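LINE-1 retrotransposable element ORF1 protein (Homo sapiens, PDB 2W7A) binds single-stranded RNA and DNA as a nucleic acid chaperone, binding and so preferentially mobilising its own transcript, and is essential for LINE-1 retrotransposition. Local coordinates at residues L37-T51 with R63-K77. Numbering follows the deposited sequence.
Sequences LARQANVQIQEIQRT and RHIIVRFTKVEMKEK
Arg50 bends at its second torsion (chi2 -91°), which swings the guanidinium back over Ile65, whose CD1 lies 3.7 Å above the centre of the guanidinium plane. Arg50 NH1 donates to Arg63 O at 2.9 Å, near the guanidinium plane and in the carbonyl plane, though bent at the hydrogen. The neighbouring Arg63 guanidinium lies with one face over Arg50 CB. Glu17 pairs with Arg50 and Glu13 with Arg63, which probably offsets the likeness of charge, and the carbonyls of Val11 and Pro12 take further N-H groups of Arg50. With an alanine in place of this arginine, Arg63 O would probably lose its NH1 donor, Glu17 its ion-pair mate and Ile65 CD1 the guanidinium face it packs on.

At the other end of the strands, Phe69 receives Ile45 CG1 over one face in a CH-pi contact, 4.1 Å from the ring centroid. Gln44 O is gripped twice by Thr70, through OG1 at 2.7 Å and through the backbone N. Leu37 CD2 lies 3.8 Å from SE of Met74, a selenomethionine, joining helix 35-40 to helix 72-85.

Behind this, strands 45-51 and 64-69 pair antiparallel, with a classic beta bulge where Gln46 and Glu47 both face Arg68: Gln46 N donates to Arg68 O, and Arg68 N to Glu47 O in an almost straight bond (N-H...O angle 178°). Ile45, Ile48, Ile65 and Val67 share the face covered by Leu22 and Leu26 of helix 19-33. This is the edge hairpin of an RRM-type sheet, with strand 5-9 continuing it beyond 64-69 and helices packed on one face.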
loop_
_atom_site.group_PDB
_atom_site.type_symbol
_atom_site.label_atom_id
_atom_site.label_comp_id
_atom_site.label_asym_id
_atom_site.label_seq_id
_atom_site.Cartn_x
_atom_site.Cartn_y
_atom_site.Cartn_z
ATOM N N LEU A 37 -9.614 -6.809 -9.078
ATOM C CA LEU A 37 -8.923 -5.555 -9.327
ATOM C C LEU A 37 -7.707 -5.775 -10.273
ATOM O O LEU A 37 -7.465 -4.978 -11.177
ATOM C CB LEU A 37 -8.493 -4.952 -7.991
ATOM C CG LEU A 37 -9.543 -4.430 -7.036
ATOM C CD1 LEU A 37 -8.783 -3.811 -5.844
ATOM C CD2 LEU A 37 -10.447 -3.439 -7.728
ATOM N N ALA A 38 -6.971 -6.874 -10.101
ATOM C CA ALA A 38 -5.814 -7.154 -10.948
ATOM C C ALA A 38 -6.226 -7.322 -12.431
ATOM O O ALA A 38 -5.585 -6.831 -13.345
ATOM C CB ALA A 38 -5.121 -8.422 -10.442
ATOM N N ARG A 39 -7.345 -8.026 -12.648
ATOM C CA ARG A 39 -7.804 -8.321 -13.988
ATOM C C ARG A 39 -8.223 -7.033 -14.658
ATOM O O ARG A 39 -7.965 -6.846 -15.864
ATOM C CB ARG A 39 -8.962 -9.306 -13.931
ATOM C CG ARG A 39 -9.525 -9.650 -15.284
ATOM C CD ARG A 39 -10.755 -10.518 -15.115
ATOM N NE ARG A 39 -11.457 -10.584 -16.401
ATOM C CZ ARG A 39 -11.069 -11.340 -17.410
ATOM N NH1 ARG A 39 -10.013 -12.128 -17.300
ATOM N NH2 ARG A 39 -11.746 -11.311 -18.551
ATOM N N GLN A 40 -8.878 -6.160 -13.900
ATOM C CA GLN A 40 -9.469 -4.941 -14.482
ATOM C C GLN A 40 -8.415 -3.901 -14.763
ATOM O O GLN A 40 -8.522 -3.112 -15.732
ATOM C CB GLN A 40 -10.564 -4.381 -13.590
ATOM C CG GLN A 40 -11.834 -5.268 -13.584
ATOM C CD GLN A 40 -12.532 -5.379 -14.947
ATOM O OE1 GLN A 40 -12.394 -6.387 -15.656
ATOM N NE2 GLN A 40 -13.318 -4.353 -15.300
ATOM N N ALA A 41 -7.365 -3.912 -13.970
ATOM C CA ALA A 41 -6.205 -3.039 -14.186
ATOM C C ALA A 41 -6.616 -1.574 -14.294
ATOM O O ALA A 41 -6.155 -0.851 -15.182
ATOM C CB ALA A 41 -5.388 -3.483 -15.410
ATOM N N ASN A 42 -7.523 -1.151 -13.416
ATOM C CA ASN A 42 -7.923 0.251 -13.384
ATOM C C ASN A 42 -7.708 0.867 -12.011
ATOM O O ASN A 42 -8.452 1.739 -11.602
ATOM C CB ASN A 42 -9.377 0.441 -13.812
ATOM C CG ASN A 42 -9.707 1.907 -14.126
ATOM O OD1 ASN A 42 -8.901 2.653 -14.737
ATOM N ND2 ASN A 42 -10.898 2.326 -13.707
ATOM N N VAL A 43 -6.705 0.388 -11.300
ATOM C CA VAL A 43 -6.303 1.034 -10.073
ATOM C C VAL A 43 -5.264 2.058 -10.569
ATOM O O VAL A 43 -4.246 1.712 -11.168
ATOM C CB VAL A 43 -5.668 0.041 -9.066
ATOM C CG1 VAL A 43 -5.483 0.664 -7.708
ATOM C CG2 VAL A 43 -6.413 -1.344 -8.938
ATOM N N GLN A 44 -5.560 3.333 -10.362
ATOM C CA GLN A 44 -4.780 4.417 -10.895
ATOM C C GLN A 44 -4.098 5.007 -9.686
ATOM O O GLN A 44 -4.489 6.019 -9.177
ATOM C CB GLN A 44 -5.731 5.423 -11.593
ATOM C CG GLN A 44 -6.861 4.729 -12.435
ATOM C CD GLN A 44 -7.913 5.694 -12.990
ATOM O OE1 GLN A 44 -7.604 6.512 -13.851
ATOM N NE2 GLN A 44 -9.157 5.581 -12.518
ATOM N N ILE A 45 -3.100 4.304 -9.181
ATOM C CA ILE A 45 -2.380 4.788 -8.021
ATOM C C ILE A 45 -1.565 5.938 -8.595
ATOM O O ILE A 45 -0.924 5.807 -9.655
ATOM C CB ILE A 45 -1.623 3.634 -7.367
ATOM C CG1 ILE A 45 -2.638 2.797 -6.569
ATOM C CG2 ILE A 45 -0.499 4.155 -6.434
ATOM C CD1 ILE A 45 -2.197 1.378 -6.212
ATOM N N GLN A 46 -1.735 7.113 -7.996
ATOM C CA GLN A 46 -0.972 8.324 -8.346
ATOM C C GLN A 46 0.404 8.561 -7.704
ATOM O O GLN A 46 1.335 9.008 -8.356
ATOM C CB GLN A 46 -1.748 9.528 -7.906
ATOM C CG GLN A 46 -2.963 9.787 -8.754
ATOM C CD GLN A 46 -3.645 11.075 -8.387
ATOM O OE1 GLN A 46 -3.455 11.601 -7.289
ATOM N NE2 GLN A 46 -4.444 11.599 -9.308
ATOM N N GLU A 47 0.491 8.436 -6.392
ATOM C CA GLU A 47 1.773 8.603 -5.717
ATOM C C GLU A 47 1.889 7.557 -4.640
ATOM O O GLU A 47 0.899 7.204 -4.056
ATOM C CB GLU A 47 1.866 9.972 -5.059
ATOM C CG GLU A 47 3.300 10.384 -4.752
ATOM C CD GLU A 47 3.400 11.825 -4.374
ATOM O OE1 GLU A 47 2.363 12.404 -3.975
ATOM O OE2 GLU A 47 4.516 12.371 -4.478
ATOM N N ILE A 48 3.119 7.133 -4.367
ATOM C CA ILE A 48 3.431 6.063 -3.393
ATOM C C ILE A 48 4.705 6.502 -2.667
ATOM O O ILE A 48 5.738 6.601 -3.311
ATOM C CB ILE A 48 3.785 4.654 -4.025
ATOM C CG1 ILE A 48 2.704 4.095 -4.934
ATOM C CG2 ILE A 48 4.052 3.615 -2.915
ATOM C CD1 ILE A 48 3.152 2.907 -5.719
ATOM N N GLN A 49 4.669 6.698 -1.341
ATOM C CA GLN A 49 5.877 7.073 -0.632
ATOM C C GLN A 49 5.855 6.652 0.829
ATOM O O GLN A 49 4.805 6.625 1.476
ATOM C CB GLN A 49 6.121 8.597 -0.663
ATOM C CG GLN A 49 5.102 9.409 0.009
ATOM C CD GLN A 49 5.055 10.837 -0.524
ATOM O OE1 GLN A 49 6.049 11.533 -0.490
ATOM N NE2 GLN A 49 3.890 11.267 -1.012
ATOM N N ARG A 50 7.044 6.390 1.341
ATOM C CA ARG A 50 7.189 6.230 2.785
ATOM C C ARG A 50 6.929 7.539 3.481
ATOM O O ARG A 50 7.230 8.609 2.916
ATOM C CB ARG A 50 8.566 5.746 3.147
ATOM C CG ARG A 50 8.913 4.390 2.597
ATOM C CD ARG A 50 8.556 3.250 3.532
ATOM N NE ARG A 50 8.914 1.987 2.921
ATOM C CZ ARG A 50 8.762 0.792 3.468
ATOM N NH1 ARG A 50 8.239 0.670 4.669
ATOM N NH2 ARG A 50 9.197 -0.282 2.813
ATOM N N THR A 51 6.391 7.466 4.703
ATOM C CA THR A 51 6.184 8.657 5.517
ATOM C C THR A 51 6.736 8.428 6.921
ATOM O O THR A 51 6.533 7.376 7.460
ATOM C CB THR A 51 4.685 9.072 5.554
ATOM O OG1 THR A 51 4.556 10.355 6.227
ATOM C CG2 THR A 51 3.832 8.049 6.239
ATOM N N ARG A 63 8.439 2.441 8.383
ATOM C CA ARG A 63 7.502 3.501 8.069
ATOM C C ARG A 63 6.304 2.959 7.322
ATOM O O ARG A 63 6.428 2.016 6.502
ATOM C CB ARG A 63 8.167 4.571 7.236
ATOM C CG ARG A 63 9.235 5.352 8.006
ATOM C CD ARG A 63 10.043 6.211 7.093
ATOM N NE ARG A 63 10.811 5.428 6.191
ATOM C CZ ARG A 63 11.559 5.920 5.243
ATOM N NH1 ARG A 63 11.595 7.217 5.031
ATOM N NH2 ARG A 63 12.285 5.074 4.516
ATOM N N HIS A 64 5.151 3.588 7.556
ATOM C CA HIS A 64 4.012 3.365 6.696
ATOM C C HIS A 64 4.301 3.891 5.307
ATOM O O HIS A 64 5.125 4.783 5.132
ATOM C CB HIS A 64 2.781 4.091 7.241
ATOM C CG HIS A 64 2.316 3.626 8.584
ATOM N ND1 HIS A 64 1.232 4.182 9.235
ATOM C CD2 HIS A 64 2.746 2.622 9.368
ATOM C CE1 HIS A 64 1.040 3.547 10.377
ATOM N NE2 HIS A 64 1.948 2.599 10.488
ATOM N N ILE A 65 3.631 3.314 4.317
ATOM C CA ILE A 65 3.668 3.795 2.971
ATOM C C ILE A 65 2.300 4.419 2.681
ATOM O O ILE A 65 1.242 3.757 2.862
ATOM C CB ILE A 65 3.948 2.633 1.976
ATOM C CG1 ILE A 65 5.341 2.036 2.161
ATOM C CG2 ILE A 65 3.713 3.048 0.509
ATOM C CD1 ILE A 65 5.553 0.676 1.503
ATOM N N ILE A 66 2.296 5.682 2.245
ATOM C CA ILE A 66 1.054 6.340 1.869
ATOM C C ILE A 66 0.859 6.164 0.383
ATOM O O ILE A 66 1.745 6.472 -0.408
ATOM C CB ILE A 66 1.085 7.847 2.215
ATOM C CG1 ILE A 66 1.458 8.037 3.683
ATOM C CG2 ILE A 66 -0.229 8.491 1.840
ATOM C CD1 ILE A 66 0.614 7.215 4.622
ATOM N N VAL A 67 -0.317 5.630 0.030
ATOM C CA VAL A 67 -0.706 5.380 -1.336
ATOM C C VAL A 67 -1.886 6.317 -1.656
ATOM O O VAL A 67 -2.939 6.270 -1.008
ATOM C CB VAL A 67 -1.064 3.908 -1.525
ATOM C CG1 VAL A 67 -1.455 3.634 -3.011
ATOM C CG2 VAL A 67 0.040 2.997 -1.009
ATOM N N ARG A 68 -1.690 7.211 -2.633
ATOM C CA ARG A 68 -2.757 8.177 -2.987
ATOM C C ARG A 68 -3.377 7.702 -4.302
ATOM O O ARG A 68 -2.707 7.521 -5.290
ATOM C CB ARG A 68 -2.193 9.584 -3.142
ATOM C CG ARG A 68 -3.267 10.636 -3.457
ATOM C CD ARG A 68 -2.702 12.051 -3.338
ATOM N NE ARG A 68 -3.722 13.076 -3.483
ATOM C CZ ARG A 68 -3.468 14.367 -3.694
ATOM N NH1 ARG A 68 -2.214 14.808 -3.779
ATOM N NH2 ARG A 68 -4.477 15.224 -3.821
ATOM N N PHE A 69 -4.679 7.441 -4.254
ATOM C CA PHE A 69 -5.429 6.958 -5.380
ATOM C C PHE A 69 -6.010 8.132 -6.146
ATOM O O PHE A 69 -6.307 9.176 -5.554
ATOM C CB PHE A 69 -6.562 6.060 -4.898
ATOM C CG PHE A 69 -6.113 4.728 -4.431
ATOM C CD1 PHE A 69 -5.554 4.560 -3.195
ATOM C CD2 PHE A 69 -6.269 3.623 -5.216
ATOM C CE1 PHE A 69 -5.149 3.317 -2.756
ATOM C CE2 PHE A 69 -5.861 2.374 -4.773
ATOM C CZ PHE A 69 -5.273 2.253 -3.555
ATOM N N THR A 70 -6.150 7.961 -7.454
ATOM C CA THR A 70 -6.814 8.980 -8.278
ATOM C C THR A 70 -8.287 9.100 -7.883
ATOM O O THR A 70 -8.847 10.219 -7.856
ATOM C CB THR A 70 -6.669 8.614 -9.765
ATOM O OG1 THR A 70 -5.258 8.499 -10.079
ATOM C CG2 THR A 70 -7.353 9.618 -10.675
ATOM N N LYS A 71 -8.900 7.953 -7.585
ATOM C CA LYS A 71 -10.340 7.900 -7.254
ATOM C C LYS A 71 -10.558 7.486 -5.815
ATOM O O LYS A 71 -10.062 6.438 -5.400
ATOM C CB LYS A 71 -11.081 6.931 -8.184
ATOM C CG LYS A 71 -11.144 7.459 -9.649
ATOM C CD LYS A 71 -12.004 6.590 -10.536
ATOM C CE LYS A 71 -13.482 6.659 -10.156
ATOM N NZ LYS A 71 -14.027 8.039 -10.264
ATOM N N VAL A 72 -11.288 8.316 -5.068
ATOM C CA VAL A 72 -11.633 7.973 -3.694
ATOM C C VAL A 72 -12.431 6.684 -3.645
ATOM O O VAL A 72 -12.251 5.855 -2.746
ATOM C CB VAL A 72 -12.403 9.150 -3.019
ATOM C CG1 VAL A 72 -12.879 8.806 -1.623
ATOM C CG2 VAL A 72 -11.505 10.379 -3.005
ATOM N N GLU A 73 -13.309 6.486 -4.608
ATOM C CA GLU A 73 -14.062 5.238 -4.633
ATOM C C GLU A 73 -13.161 4.010 -4.695
ATOM O O GLU A 73 -13.491 2.961 -4.081
ATOM C CB GLU A 73 -15.032 5.252 -5.821
ATOM C CG GLU A 73 -16.061 4.079 -5.795
ATOM C CD GLU A 73 -17.041 4.119 -6.928
ATOM O OE1 GLU A 73 -17.196 5.192 -7.558
ATOM O OE2 GLU A 73 -17.675 3.067 -7.179
HETATM N N MSE A 74 -12.021 4.114 -5.390
HETATM C CA MSE A 74 -11.148 2.987 -5.524
HETATM C C MSE A 74 -10.353 2.780 -4.247
HETATM O O MSE A 74 -10.166 1.616 -3.786
HETATM C CB MSE A 74 -10.216 3.181 -6.702
HETATM C CG MSE A 74 -9.197 2.118 -6.823
HETATM SE SE MSE A 74 -9.905 0.266 -7.074
HETATM C CE MSE A 74 -10.615 0.547 -8.800
ATOM N N LYS A 75 -9.893 3.853 -3.637
ATOM C CA LYS A 75 -9.321 3.731 -2.288
ATOM C C LYS A 75 -10.254 2.919 -1.364
ATOM O O LYS A 75 -9.832 2.013 -0.656
ATOM C CB LYS A 75 -9.039 5.077 -1.666
ATOM C CG LYS A 75 -8.420 5.030 -0.408
ATOM C CD LYS A 75 -8.785 6.090 0.386
ATOM C CE LYS A 75 -10.050 5.738 1.097
ATOM N NZ LYS A 75 -9.935 5.982 2.543
ATOM N N GLU A 76 -11.525 3.292 -1.359
ATOM C CA GLU A 76 -12.474 2.693 -0.421
ATOM C C GLU A 76 -12.731 1.241 -0.788
ATOM O O GLU A 76 -12.928 0.406 0.103
ATOM C CB GLU A 76 -13.788 3.506 -0.419
ATOM C CG GLU A 76 -13.599 4.884 0.188
ATOM C CD GLU A 76 -14.821 5.701 0.333
ATOM O OE1 GLU A 76 -15.923 5.142 0.156
ATOM O OE2 GLU A 76 -14.654 6.941 0.549
ATOM N N LYS A 77 -12.807 0.962 -2.066
ATOM C CA LYS A 77 -12.977 -0.431 -2.516
ATOM C C LYS A 77 -11.833 -1.297 -2.022
ATOM O O LYS A 77 -12.064 -2.442 -1.528
ATOM C CB LYS A 77 -13.042 -0.476 -4.034
ATOM C CG LYS A 77 -13.408 -1.823 -4.664
ATOM C CD LYS A 77 -13.516 -1.678 -6.218
ATOM C CE LYS A 77 -14.411 -0.551 -6.692
ATOM N NZ LYS A 77 -13.669 0.700 -7.075
HETATM O O HOH W 1 1.889 9.358 -1.142
HETATM O O HOH W 2 5.221 5.902 9.320
#